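Glutaryl-CoA dehydrogenase (PDB 3SF6) is a flavoprotein of the acyl-CoA dehydrogenase family that binds dihydroflavine-adenine dinucleotide and assembles from four chains. Local coordinates at residues Pro51-Trp56 and Ala103-Ile108; Gly116-Tyr121 and Asn259-Gly264; Asn184-Asp189 and Val228-Val233. One frame throughout, in Å; residues are numbered along the deposited sequence.

Following the chain from the N terminus, contact 1 is the first to close: it brings the start of helix 53-59 to the junction of helices 91-104 and 106-126, a loop of 46 residues that stays in the N-terminal helical part. Helix 106-126 then opens contact 2 a little further along, so the same helix serves both. Contact 2 closes only when the chain has passed through the middle beta domain and entered helix 252-286, tying the N-terminal and C-terminal helical parts together. Contact 3 is nested inside that long loop and stays within the beta domain, joining the turn after strand 172-183 to strand 229-240. No two of the three loops cross.

Contact 1. Residues Pro51-Trp56 and Ala103-Ile108; sequences PHIASW and AGDSGI
Both oxygens of the Asp-105 carboxylate, which lies against Ile-53, are held, each by different partners. OD1 makes a salt bridge with Arg-370 and accepts a hydrogen bond from Asn-374, both on helix 368-380. OD2 makes Asp-105 the N-cap of helix 106-126, in the N-terminal helical part of the acyl-CoA dehydrogenase fold. Its capping bonds are weak: Gly-107 N comes to 2.7 Å of OD2 but with a bent N-H...O angle of 127°, and Ile-108 N is 3.5 Å from the same oxygen. Having CG anti to the backbone N (chi1 -173°) places the carboxylate against Ile-53 of helix 53-59. Ile-53 packs on it with CD1 at 3.6 Å from Asp-105 CG and CG1 lying beside Asp-105 CB. A buried charged group thus has polar partners on two helices and hydrocarbon against its stem. Past the carboxylate, Ile-53 CD1 also meets Ile-108 CG1, at 4.1 Å. Trp-56, one turn further along its helix, crosses Ile-108 at about a right angle, and its CZ3 sits 4.1 Å from Ile-108 CD1. The CB of His-52 rides 3.3 Å above the plane of the Trp-56 ring, toward the rim.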
ATOM      1  N   PRO A  51     -28.942  -3.164 -20.234  1.00 14.56           N
ATOM      2  CA  PRO A  51     -29.777  -2.023 -20.589  1.00 16.98           C
ATOM      3  C   PRO A  51     -30.603  -1.439 -19.443  1.00 16.55           C
ATOM      4  O   PRO A  51     -31.023  -0.282 -19.531  1.00 18.13           O
ATOM      5  CB  PRO A  51     -30.728  -2.600 -21.646  1.00 18.22           C
ATOM      6  CG  PRO A  51     -30.010  -3.716 -22.230  1.00 18.90           C
ATOM      7  CD  PRO A  51     -29.241  -4.321 -21.092  1.00 15.35           C
ATOM      8  N   HIS A  52     -30.843  -2.231 -18.392  1.00 14.67           N
ATOM      9  CA  HIS A  52     -31.730  -1.847 -17.300  1.00 14.91           C
ATOM     10  C   HIS A  52     -30.989  -1.541 -15.982  1.00 12.51           C
ATOM     11  O   HIS A  52     -31.562  -0.954 -15.058  1.00 12.95           O
ATOM     12  CB  HIS A  52     -32.679  -3.016 -16.985  1.00 16.52           C
ATOM     13  CG  HIS A  52     -33.532  -3.447 -18.130  1.00 22.05           C
ATOM     14  ND1 HIS A  52     -34.517  -2.645 -18.661  1.00 27.81           N
ATOM     15  CD2 HIS A  52     -33.571  -4.609 -18.823  1.00 25.52           C
ATOM     16  CE1 HIS A  52     -35.114  -3.286 -19.651  1.00 30.40           C
ATOM     17  NE2 HIS A  52     -34.556  -4.480 -19.772  1.00 28.68           N
ATOM     18  N   ILE A  53     -29.728  -1.971 -15.861  1.00 11.20           N
ATOM     19  CA  ILE A  53     -29.131  -2.053 -14.537  1.00  9.99           C
ATOM     20  C   ILE A  53     -28.936  -0.692 -13.875  1.00 10.25           C
ATOM     21  O   ILE A  53     -29.074  -0.593 -12.673  1.00  9.04           O
ATOM     22  CB  ILE A  53     -27.778  -2.860 -14.574  1.00  9.81           C
ATOM     23  CG1 ILE A  53     -27.260  -3.159 -13.176  1.00  8.55           C
ATOM     24  CG2 ILE A  53     -26.762  -2.134 -15.455  1.00  9.81           C
ATOM     25  CD1 ILE A  53     -28.223  -4.017 -12.308  1.00  8.48           C
ATOM     26  N   ALA A  54     -28.596   0.338 -14.646  1.00 11.84           N
ATOM     27  CA  ALA A  54     -28.407   1.665 -14.044  1.00 13.41           C
ATOM     28  C   ALA A  54     -29.709   2.087 -13.344  1.00 13.62           C
ATOM     29  O   ALA A  54     -29.672   2.589 -12.205  1.00 13.98           O
ATOM     30  CB  ALA A  54     -27.955   2.707 -15.107  1.00 16.17           C
ATOM     31  N   SER A  55     -30.840   1.877 -14.017  1.00 14.25           N
ATOM     32  CA  SER A  55     -32.161   2.232 -13.462  0.50 14.86           C
ATOM     33  C   SER A  55     -32.536   1.384 -12.262  1.00 13.53           C
ATOM     34  O   SER A  55     -33.007   1.905 -11.257  1.00 13.15           O
ATOM     35  CB  SER A  55     -33.257   2.106 -14.519  0.50 17.01           C
ATOM     36  OG  SER A  55     -33.120   3.132 -15.465  0.50 18.66           O
ATOM     37  N   TRP A  56     -32.318   0.060 -12.346  1.00 11.46           N
ATOM     38  CA  TRP A  56     -32.620  -0.811 -11.213  1.00 10.46           C
ATOM     39  C   TRP A  56     -31.797  -0.384 -10.004  1.00 10.31           C
ATOM     40  O   TRP A  56     -32.303  -0.324  -8.885  1.00  9.93           O
ATOM     41  CB  TRP A  56     -32.324  -2.292 -11.555  1.00  9.78           C
ATOM     42  CG  TRP A  56     -33.216  -2.923 -12.603  1.00 11.82           C
ATOM     43  CD1 TRP A  56     -34.440  -2.502 -13.010  1.00 16.03           C
ATOM     44  CD2 TRP A  56     -32.940  -4.127 -13.342  1.00 13.45           C
ATOM     45  NE1 TRP A  56     -34.952  -3.365 -13.965  1.00 16.82           N
ATOM     46  CE2 TRP A  56     -34.047  -4.365 -14.187  1.00 15.22           C
ATOM     47  CE3 TRP A  56     -31.865  -5.013 -13.377  1.00 14.22           C
ATOM     48  CZ2 TRP A  56     -34.106  -5.449 -15.053  1.00 16.11           C
ATOM     49  CZ3 TRP A  56     -31.934  -6.098 -14.240  1.00 15.33           C
ATOM     50  CH2 TRP A  56     -33.037  -6.300 -15.067  1.00 15.48           C
ATOM     51  N   ALA A 103     -19.861  -8.906 -14.077  1.00  5.41           N
ATOM     52  CA  ALA A 103     -19.503  -7.831 -14.979  1.00  5.56           C
ATOM     53  C   ALA A 103     -20.745  -7.002 -15.331  1.00  5.78           C
ATOM     54  O   ALA A 103     -20.667  -5.790 -15.538  1.00  6.64           O
ATOM     55  CB  ALA A 103     -18.787  -8.368 -16.255  1.00  5.47           C
ATOM     56  N   GLY A 104     -21.899  -7.671 -15.405  1.00  5.99           N
ATOM     57  CA  GLY A 104     -23.185  -6.997 -15.439  1.00  6.04           C
ATOM     58  C   GLY A 104     -23.408  -6.245 -14.129  1.00  5.87           C
ATOM     59  O   GLY A 104     -23.396  -5.003 -14.119  1.00  6.94           O
ATOM     60  N   ASP A 105     -23.590  -6.982 -13.040  1.00  5.75           N
ATOM     61  CA  ASP A 105     -23.776  -6.367 -11.720  1.00  5.80           C
ATOM     62  C   ASP A 105     -23.637  -7.415 -10.611  1.00  5.65           C
ATOM     63  O   ASP A 105     -24.237  -8.506 -10.702  1.00  5.58           O
ATOM     64  CB  ASP A 105     -25.180  -5.738 -11.630  1.00  5.95           C
ATOM     65  CG  ASP A 105     -25.390  -4.949 -10.364  1.00  6.40           C
ATOM     66  OD1 ASP A 105     -24.977  -3.771 -10.320  1.00  7.03           O
ATOM     67  OD2 ASP A 105     -25.957  -5.525  -9.423  1.00  7.15           O
ATOM     68  N   SER A 106     -22.945  -7.075  -9.532  1.00  6.21           N
ATOM     69  CA  SER A 106     -22.795  -8.004  -8.408  1.00  5.85           C
ATOM     70  C   SER A 106     -24.126  -8.373  -7.746  1.00  6.81           C
ATOM     71  O   SER A 106     -24.261  -9.473  -7.201  1.00  7.99           O
ATOM     72  CB  SER A 106     -21.934  -7.405  -7.306  1.00  6.42           C
ATOM     73  OG  SER A 106     -20.647  -7.047  -7.716  1.00  6.65           O
ATOM     74  N   GLY A 107     -25.079  -7.441  -7.734  1.00  6.70           N
ATOM     75  CA  GLY A 107     -26.404  -7.739  -7.176  1.00  6.75           C
ATOM     76  C   GLY A 107     -27.123  -8.840  -7.904  1.00  7.46           C
ATOM     77  O   GLY A 107     -27.761  -9.726  -7.295  1.00  8.34           O
ATOM     78  N   ILE A 108     -27.040  -8.806  -9.222  1.00  7.47           N
ATOM     79  CA  ILE A 108     -27.620  -9.826 -10.061  1.00  9.25           C
ATOM     80  C   ILE A 108     -26.903 -11.164  -9.830  1.00  8.99           C
ATOM     81  O   ILE A 108     -27.544 -12.185  -9.625  1.00  9.05           O
ATOM     82  CB  ILE A 108     -27.609  -9.425 -11.561  1.00  9.10           C
ATOM     83  CG1 ILE A 108     -28.399  -8.104 -11.817  1.00 13.80           C
ATOM     84  CG2 ILE A 108     -28.097 -10.577 -12.423  1.00 12.16           C
ATOM     85  CD1 ILE A 108     -29.827  -8.043 -11.341  1.00 16.07           C
TER

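Contact 2. Residues Gly116-Tyr121 and Asn259-Gly264; sequences GSLAMY and NEARFG
This is an antiparallel helix-helix packing between helix 106-126 of the N-terminal part and helix 252-286 of the C-terminal part, buried deep in the subunit. The short segments run at 153° to each other with their axes 8.3 Å apart, and small residues let them come close: Ser-117 CA is 4.9 Å from Ala-261 CA. On the side of helix 106-126 the backbone makes a wider, pi-type turn, closed by Tyr-121 N bonding to Gly-116 O. Leu-118, whose side chain is about 5 Å from the bound dihydroflavine-adenine dinucleotide, reaches across with CD2, 3.7 Å from Ala-261 CB. Ser-117 has two conformers; in the one given, OG lies 3.2 Å from Ala-261 CB and bonds to Ser-113 O of its own helix, and a water that donates to Ala-261 O at 2.9 Å also makes a weak bond to it.

Tyr-121 and Glu-260 form the other half of the interface. In one of its two modelled conformers Glu-260 bends at chi2 (-60°) and lays CG over one face of the ring, 3.5 Å from the centroid, a CH-pi contact. The carboxylate lies nearly parallel to the ring and its OE1 forms a salt bridge with Lys-325, while Tyr-121 OH bonds to Arg-256. Around the two helices, Tyr-94 of helix 91-104 touches Ser-117, and helix 129-140 packs on Ala-119 and Met-120.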
ATOM      1  N   GLY A 116     -28.586 -20.818  -6.340  1.00  6.60           N
ATOM      2  CA  GLY A 116     -27.970 -22.074  -6.717  1.00  7.83           C
ATOM      3  C   GLY A 116     -27.006 -22.611  -5.679  1.00  8.02           C
ATOM      4  O   GLY A 116     -27.174 -23.707  -5.180  1.00  8.92           O
ATOM      5  N   SER A 117     -25.986 -21.838  -5.359  1.00  7.87           N
ATOM      6  CA  SER A 117     -24.899 -22.341  -4.515  0.50  7.75           C
ATOM      7  C   SER A 117     -25.186 -22.344  -3.012  1.00  7.63           C
ATOM      8  O   SER A 117     -24.416 -22.935  -2.263  1.00  8.13           O
ATOM      9  CB  SER A 117     -23.586 -21.578  -4.790  0.50  7.93           C
ATOM     10  OG  SER A 117     -23.680 -20.199  -4.504  0.50  6.96           O
ATOM     11  N   LEU A 118     -26.275 -21.684  -2.576  1.00  6.78           N
ATOM     12  CA  LEU A 118     -26.681 -21.667  -1.188  1.00  6.78           C
ATOM     13  C   LEU A 118     -27.974 -22.452  -0.985  1.00  7.28           C
ATOM     14  O   LEU A 118     -27.937 -23.530  -0.375  1.00  8.29           O
ATOM     15  CB  LEU A 118     -26.818 -20.248  -0.613  1.00  5.78           C
ATOM     16  CG  LEU A 118     -25.488 -19.487  -0.492  1.00  6.34           C
ATOM     17  CD1 LEU A 118     -25.725 -18.028   0.046  1.00  6.92           C
ATOM     18  CD2 LEU A 118     -24.448 -20.247   0.318  1.00  5.50           C
ATOM     19  N   ALA A 119     -29.094 -21.927  -1.472  1.00  7.35           N
ATOM     20  CA  ALA A 119     -30.411 -22.541  -1.189  1.00  6.91           C
ATOM     21  C   ALA A 119     -30.589 -23.885  -1.901  1.00  6.56           C
ATOM     22  O   ALA A 119     -30.772 -24.932  -1.235  1.00  6.30           O
ATOM     23  CB  ALA A 119     -31.567 -21.582  -1.509  1.00  7.87           C
ATOM     24  N   MET A 120     -30.418 -23.924  -3.227  1.00  6.16           N
ATOM     25  CA  MET A 120     -30.508 -25.219  -3.925  1.00  6.95           C
ATOM     26  C   MET A 120     -29.437 -26.214  -3.465  1.00  6.69           C
ATOM     27  O   MET A 120     -29.709 -27.413  -3.250  1.00  7.21           O
ATOM     28  CB  MET A 120     -30.462 -25.037  -5.446  1.00  7.52           C
ATOM     29  CG  MET A 120     -31.700 -24.403  -6.029  1.00  8.06           C
ATOM     30  SD  MET A 120     -31.486 -23.916  -7.780  1.00  8.04           S
ATOM     31  CE  MET A 120     -31.682 -25.529  -8.547  1.00  9.69           C
ATOM     32  N   TYR A 121     -28.206 -25.742  -3.347  1.00  7.21           N
ATOM     33  CA  TYR A 121     -27.110 -26.604  -2.906  1.00  7.75           C
ATOM     34  C   TYR A 121     -27.433 -27.261  -1.563  1.00  7.46           C
ATOM     35  O   TYR A 121     -27.203 -28.459  -1.383  1.00  7.20           O
ATOM     36  CB  TYR A 121     -25.812 -25.827  -2.801  1.00  5.96           C
ATOM     37  CG  TYR A 121     -24.654 -26.718  -2.372  1.00  7.15           C
ATOM     38  CD1 TYR A 121     -23.892 -27.419  -3.296  1.00 14.06           C
ATOM     39  CD2 TYR A 121     -24.332 -26.844  -1.044  1.00  8.55           C
ATOM     40  CE1 TYR A 121     -22.820 -28.242  -2.883  1.00 17.73           C
ATOM     41  CE2 TYR A 121     -23.285 -27.666  -0.625  1.00  8.13           C
ATOM     42  CZ  TYR A 121     -22.553 -28.355  -1.537  1.00 14.72           C
ATOM     43  OH  TYR A 121     -21.525 -29.126  -1.064  1.00 19.48           O
ATOM     44  N   ASN A 259     -18.814 -22.489   1.127  1.00  6.27           N
ATOM     45  CA  ASN A 259     -17.640 -22.759   0.296  1.00  7.76           C
ATOM     46  C   ASN A 259     -18.004 -22.934  -1.163  1.00  7.44           C
ATOM     47  O   ASN A 259     -17.250 -22.545  -2.045  1.00  7.14           O
ATOM     48  CB  ASN A 259     -16.824 -23.862   0.922  1.00  8.96           C
ATOM     49  CG  ASN A 259     -15.998 -23.322   2.164  1.00 12.22           C
ATOM     50  OD1 ASN A 259     -15.232 -22.346   2.028  1.00 20.39           O
ATOM     51  ND2 ASN A 259     -16.145 -23.952   3.321  1.00 17.62           N
ATOM     52  N   GLU A 260     -19.183 -23.453  -1.446  1.00  7.10           N
ATOM     53  CA  GLU A 260     -19.655 -23.473  -2.837  0.50  7.71           C
ATOM     54  C   GLU A 260     -19.904 -22.079  -3.378  1.00  7.17           C
ATOM     55  O   GLU A 260     -19.439 -21.723  -4.484  1.00  8.71           O
ATOM     56  CB  GLU A 260     -20.925 -24.287  -2.951  0.50  8.22           C
ATOM     57  CG  GLU A 260     -20.727 -25.719  -2.609  0.50  9.41           C
ATOM     58  CD  GLU A 260     -19.714 -26.404  -3.511  0.50 11.88           C
ATOM     59  OE1 GLU A 260     -19.807 -26.201  -4.739  0.50 12.47           O
ATOM     60  OE2 GLU A 260     -18.844 -27.152  -2.980  0.50 11.37           O
ATOM     61  N   ALA A 261     -20.603 -21.258  -2.612  1.00  6.05           N
ATOM     62  CA  ALA A 261     -20.874 -19.886  -3.035  1.00  6.03           C
ATOM     63  C   ALA A 261     -19.617 -19.027  -3.184  1.00  6.28           C
ATOM     64  O   ALA A 261     -19.458 -18.260  -4.157  1.00  8.15           O
ATOM     65  CB  ALA A 261     -21.855 -19.232  -2.103  1.00  6.26           C
ATOM     66  N   ARG A 262     -18.696 -19.164  -2.224  1.00  5.64           N
ATOM     67  CA  ARG A 262     -17.411 -18.453  -2.258  1.00  5.77           C
ATOM     68  C   ARG A 262     -16.661 -18.689  -3.522  1.00  4.93           C
ATOM     69  O   ARG A 262     -16.064 -17.771  -4.093  1.00  5.42           O
ATOM     70  CB  ARG A 262     -16.556 -18.828  -1.039  1.00  5.51           C
ATOM     71  CG  ARG A 262     -17.137 -18.294   0.273  1.00  5.47           C
ATOM     72  CD  ARG A 262     -16.513 -18.993   1.480  1.00  6.32           C
ATOM     73  NE  ARG A 262     -16.897 -18.388   2.744  1.00  9.05           N
ATOM     74  CZ  ARG A 262     -16.686 -18.935   3.941  1.00 11.71           C
ATOM     75  NH1 ARG A 262     -16.037 -20.095   4.045  1.00 13.34           N
ATOM     76  NH2 ARG A 262     -17.110 -18.304   5.029  1.00 11.11           N
ATOM     77  N   PHE A 263     -16.667 -19.940  -3.999  1.00  6.41           N
ATOM     78  CA  PHE A 263     -16.013 -20.275  -5.268  1.00  6.60           C
ATOM     79  C   PHE A 263     -16.536 -19.454  -6.428  1.00  6.41           C
ATOM     80  O   PHE A 263     -15.776 -18.924  -7.249  1.00  6.60           O
ATOM     81  CB  PHE A 263     -16.121 -21.783  -5.570  1.00  6.45           C
ATOM     82  CG  PHE A 263     -15.574 -22.131  -6.908  1.00  6.69           C
ATOM     83  CD1 PHE A 263     -14.221 -22.249  -7.085  1.00  8.19           C
ATOM     84  CD2 PHE A 263     -16.401 -22.245  -8.001  1.00  8.50           C
ATOM     85  CE1 PHE A 263     -13.675 -22.486  -8.378  1.00  8.46           C
ATOM     86  CE2 PHE A 263     -15.892 -22.441  -9.267  1.00  7.12           C
ATOM     87  CZ  PHE A 263     -14.543 -22.594  -9.459  1.00  6.63           C
ATOM     88  N   GLY A 264     -17.857 -19.305  -6.501  1.00  6.29           N
ATOM     89  CA  GLY A 264     -18.431 -18.510  -7.568  1.00  7.06           C
ATOM     90  C   GLY A 264     -17.985 -17.043  -7.438  1.00  6.19           C
ATOM     91  O   GLY A 264     -17.708 -16.405  -8.446  1.00  6.78           O
TER
HETATM   92  O   HOH W   1     -21.528 -18.058  -6.195  1.00  8.44           O

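Contact 3. Residues Asn184-Asp189 and Val228-Val233; sequences NGSVAD and VTSELV
Asn-184 and Val-228 pair through their backbones, Asn-184 N giving a hydrogen bond to Val-228 O at 2.8 Å (N-H...O angle 154°), with the donor lying well above the carbonyl plane. The pairing belongs to the middle beta domain of the acyl-CoA dehydrogenase fold and sits just past the end of strand 172-183. A water bridges the same two residues a second time: it donates to Asn-184 OD1 at 2.9 Å and accepts from Val-228 N. The amide group of Asn-184 is completed by ND2, which donates to Gly-146 O and more weakly to Leu-111 O, so its two ends serve different neighbours.

After Asn-184 the chain turns tightly, Val-187 N bonding back to Asn-184 O at 3.1 Å, and this brings the Ser-186 hydroxyl up to that of Ser-230. The two meet with OG to OG at 2.7 Å, and Ser-186 OG also bonds to Thr-217 OG1, which links the turn to a third strand. Ser-230 OG, beside its own backbone N (chi1 -55°), also has Ser-186 N close by, at 2.9 Å.

Hydrocarbon fills in around these bonds. Val-228, with CG1 anti to the backbone N (chi1 170°), places that methyl 3.7 Å from Ser-186 CB, while its CG2 faces Val-187 CG1. Leu-232 reaches back with CD2 to Gly-185 CA, 4.0 Å away.

In the sheet, strand 229-240 lies between strands 172-183 and 213-217: Ser-230 bonds through its backbone to Ile-182, and Thr-229 to Ile-218 and Glu-231 to Asn-216. Ala-188, still in the turn, touches Cys-147 of strand 146-149, and the chain then enters strand 190-197 of that same neighbouring sheet.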
ATOM      1  N   ASN A 184     -32.507 -12.037  -1.341  1.00  5.76           N
ATOM      2  CA  ASN A 184     -33.750 -12.592  -1.866  1.00  7.17           C
ATOM      3  C   ASN A 184     -34.850 -12.799  -0.814  1.00  7.45           C
ATOM      4  O   ASN A 184     -35.922 -13.298  -1.145  1.00  8.32           O
ATOM      5  CB  ASN A 184     -33.581 -13.939  -2.589  1.00  6.61           C
ATOM      6  CG  ASN A 184     -32.628 -13.927  -3.778  1.00  9.69           C
ATOM      7  OD1 ASN A 184     -32.244 -12.905  -4.290  1.00 10.14           O
ATOM      8  ND2 ASN A 184     -32.243 -15.143  -4.222  1.00 10.77           N
ATOM      9  N   GLY A 185     -34.635 -12.420   0.449  1.00  7.16           N
ATOM     10  CA  GLY A 185     -35.582 -12.838   1.480  1.00  6.70           C
ATOM     11  C   GLY A 185     -37.027 -12.433   1.242  1.00  7.81           C
ATOM     12  O   GLY A 185     -37.926 -13.260   1.411  1.00  7.27           O
ATOM     13  N   SER A 186     -37.257 -11.192   0.815  1.00  8.22           N
ATOM     14  CA  SER A 186     -38.619 -10.651   0.636  1.00  9.55           C
ATOM     15  C   SER A 186     -39.361 -11.175  -0.583  1.00 10.12           C
ATOM     16  O   SER A 186     -40.591 -11.023  -0.658  1.00 11.16           O
ATOM     17  CB  SER A 186     -38.589  -9.134   0.526  1.00 10.70           C
ATOM     18  OG  SER A 186     -38.107  -8.587   1.727  1.00 11.86           O
ATOM     19  N   VAL A 187     -38.621 -11.773  -1.522  1.00  8.56           N
ATOM     20  CA  VAL A 187     -39.218 -12.347  -2.718  1.00  8.76           C
ATOM     21  C   VAL A 187     -39.127 -13.894  -2.713  1.00  8.15           C
ATOM     22  O   VAL A 187     -39.538 -14.524  -3.700  1.00 10.08           O
ATOM     23  CB  VAL A 187     -38.623 -11.810  -4.023  1.00  9.52           C
ATOM     24  CG1 VAL A 187     -38.893 -10.271  -4.174  1.00 10.28           C
ATOM     25  CG2 VAL A 187     -37.147 -12.087  -4.144  1.00 10.04           C
ATOM     26  N   ALA A 188     -38.664 -14.487  -1.609  1.00  7.53           N
ATOM     27  CA  ALA A 188     -38.427 -15.929  -1.558  1.00  7.33           C
ATOM     28  C   ALA A 188     -39.715 -16.687  -1.289  1.00  7.94           C
ATOM     29  O   ALA A 188     -40.532 -16.273  -0.441  1.00  7.60           O
ATOM     30  CB  ALA A 188     -37.406 -16.279  -0.477  1.00  6.48           C
ATOM     31  N   ASP A 189     -39.877 -17.803  -1.998  1.00  7.25           N
ATOM     32  CA  ASP A 189     -40.900 -18.825  -1.678  1.00  7.31           C
ATOM     33  C   ASP A 189     -40.498 -19.816  -0.571  1.00  7.79           C
ATOM     34  O   ASP A 189     -41.342 -20.396   0.127  1.00  7.89           O
ATOM     35  CB  ASP A 189     -41.195 -19.603  -2.961  1.00  8.08           C
ATOM     36  CG  ASP A 189     -41.697 -18.697  -4.063  1.00 11.24           C
ATOM     37  OD1 ASP A 189     -42.865 -18.241  -3.964  1.00 14.75           O
ATOM     38  OD2 ASP A 189     -40.919 -18.378  -5.017  1.00 10.00           O
ATOM     39  N   VAL A 228     -32.407  -7.759  -3.585  1.00  8.78           N
ATOM     40  CA  VAL A 228     -33.322  -7.666  -2.476  1.00  8.15           C
ATOM     41  C   VAL A 228     -32.586  -8.192  -1.255  1.00  7.43           C
ATOM     42  O   VAL A 228     -32.045  -9.273  -1.335  1.00  7.86           O
ATOM     43  CB  VAL A 228     -34.530  -8.569  -2.736  1.00  8.18           C
ATOM     44  CG1 VAL A 228     -35.453  -8.717  -1.465  1.00 10.17           C
ATOM     45  CG2 VAL A 228     -35.335  -8.053  -3.917  1.00 10.51           C
ATOM     46  N   THR A 229     -32.542  -7.429  -0.165  1.00  7.49           N
ATOM     47  CA  THR A 229     -31.856  -7.851   1.061  1.00  7.89           C
ATOM     48  C   THR A 229     -32.846  -7.648   2.189  1.00  7.97           C
ATOM     49  O   THR A 229     -33.457  -6.567   2.273  1.00  7.70           O
ATOM     50  CB  THR A 229     -30.616  -6.993   1.348  1.00  9.32           C
ATOM     51  OG1 THR A 229     -29.836  -6.800   0.156  1.00  9.18           O
ATOM     52  CG2 THR A 229     -29.734  -7.686   2.399  1.00 11.57           C
ATOM     53  N   SER A 230     -33.005  -8.645   3.078  1.00  7.23           N
ATOM     54  CA  SER A 230     -34.130  -8.665   4.007  1.00  7.22           C
ATOM     55  C   SER A 230     -33.783  -9.088   5.420  1.00  7.45           C
ATOM     56  O   SER A 230     -32.782  -9.758   5.670  1.00  8.43           O
ATOM     57  CB  SER A 230     -35.178  -9.646   3.492  1.00  7.91           C
ATOM     58  OG  SER A 230     -35.539  -9.309   2.170  1.00  8.76           O
ATOM     59  N   GLU A 231     -34.658  -8.698   6.337  1.00  7.48           N
ATOM     60  CA  GLU A 231     -34.758  -9.288   7.663  1.00  8.41           C
ATOM     61  C   GLU A 231     -35.784 -10.435   7.598  1.00  7.45           C
ATOM     62  O   GLU A 231     -36.864 -10.239   7.026  1.00  8.98           O
ATOM     63  CB  GLU A 231     -35.259  -8.223   8.623  1.00  8.74           C
ATOM     64  CG  GLU A 231     -35.480  -8.669  10.041  1.00 10.58           C
ATOM     65  CD  GLU A 231     -36.180  -7.615  10.885  1.00 14.26           C
ATOM     66  OE1 GLU A 231     -37.164  -6.968  10.435  1.00 14.52           O
ATOM     67  OE2 GLU A 231     -35.737  -7.463  12.026  1.00 19.91           O
ATOM     68  N   LEU A 232     -35.479 -11.601   8.172  1.00  7.36           N
ATOM     69  CA  LEU A 232     -36.468 -12.678   8.322  1.00  6.74           C
ATOM     70  C   LEU A 232     -36.818 -12.799   9.771  1.00  8.13           C
ATOM     71  O   LEU A 232     -35.929 -12.985  10.606  1.00  8.78           O
ATOM     72  CB  LEU A 232     -35.942 -14.016   7.832  1.00  6.45           C
ATOM     73  CG  LEU A 232     -35.372 -14.044   6.404  1.00  8.36           C
ATOM     74  CD1 LEU A 232     -34.895 -15.499   6.097  1.00  9.49           C
ATOM     75  CD2 LEU A 232     -36.339 -13.501   5.337  1.00  7.95           C
ATOM     76  N   VAL A 233     -38.107 -12.696  10.092  1.00  7.79           N
ATOM     77  CA  VAL A 233     -38.547 -12.875  11.480  1.00  8.31           C
ATOM     78  C   VAL A 233     -39.281 -14.197  11.549  1.00  7.92           C
ATOM     79  O   VAL A 233     -40.287 -14.372  10.881  1.00  7.41           O
ATOM     80  CB  VAL A 233     -39.462 -11.755  11.881  1.00  8.38           C
ATOM     81  CG1 VAL A 233     -39.970 -11.904  13.343  1.00 11.07           C
ATOM     82  CG2 VAL A 233     -38.740 -10.368  11.697  1.00  9.88           C
TER
HETATM   83  O   HOH W   2     -31.874 -10.186  -5.084  1.00  9.08           O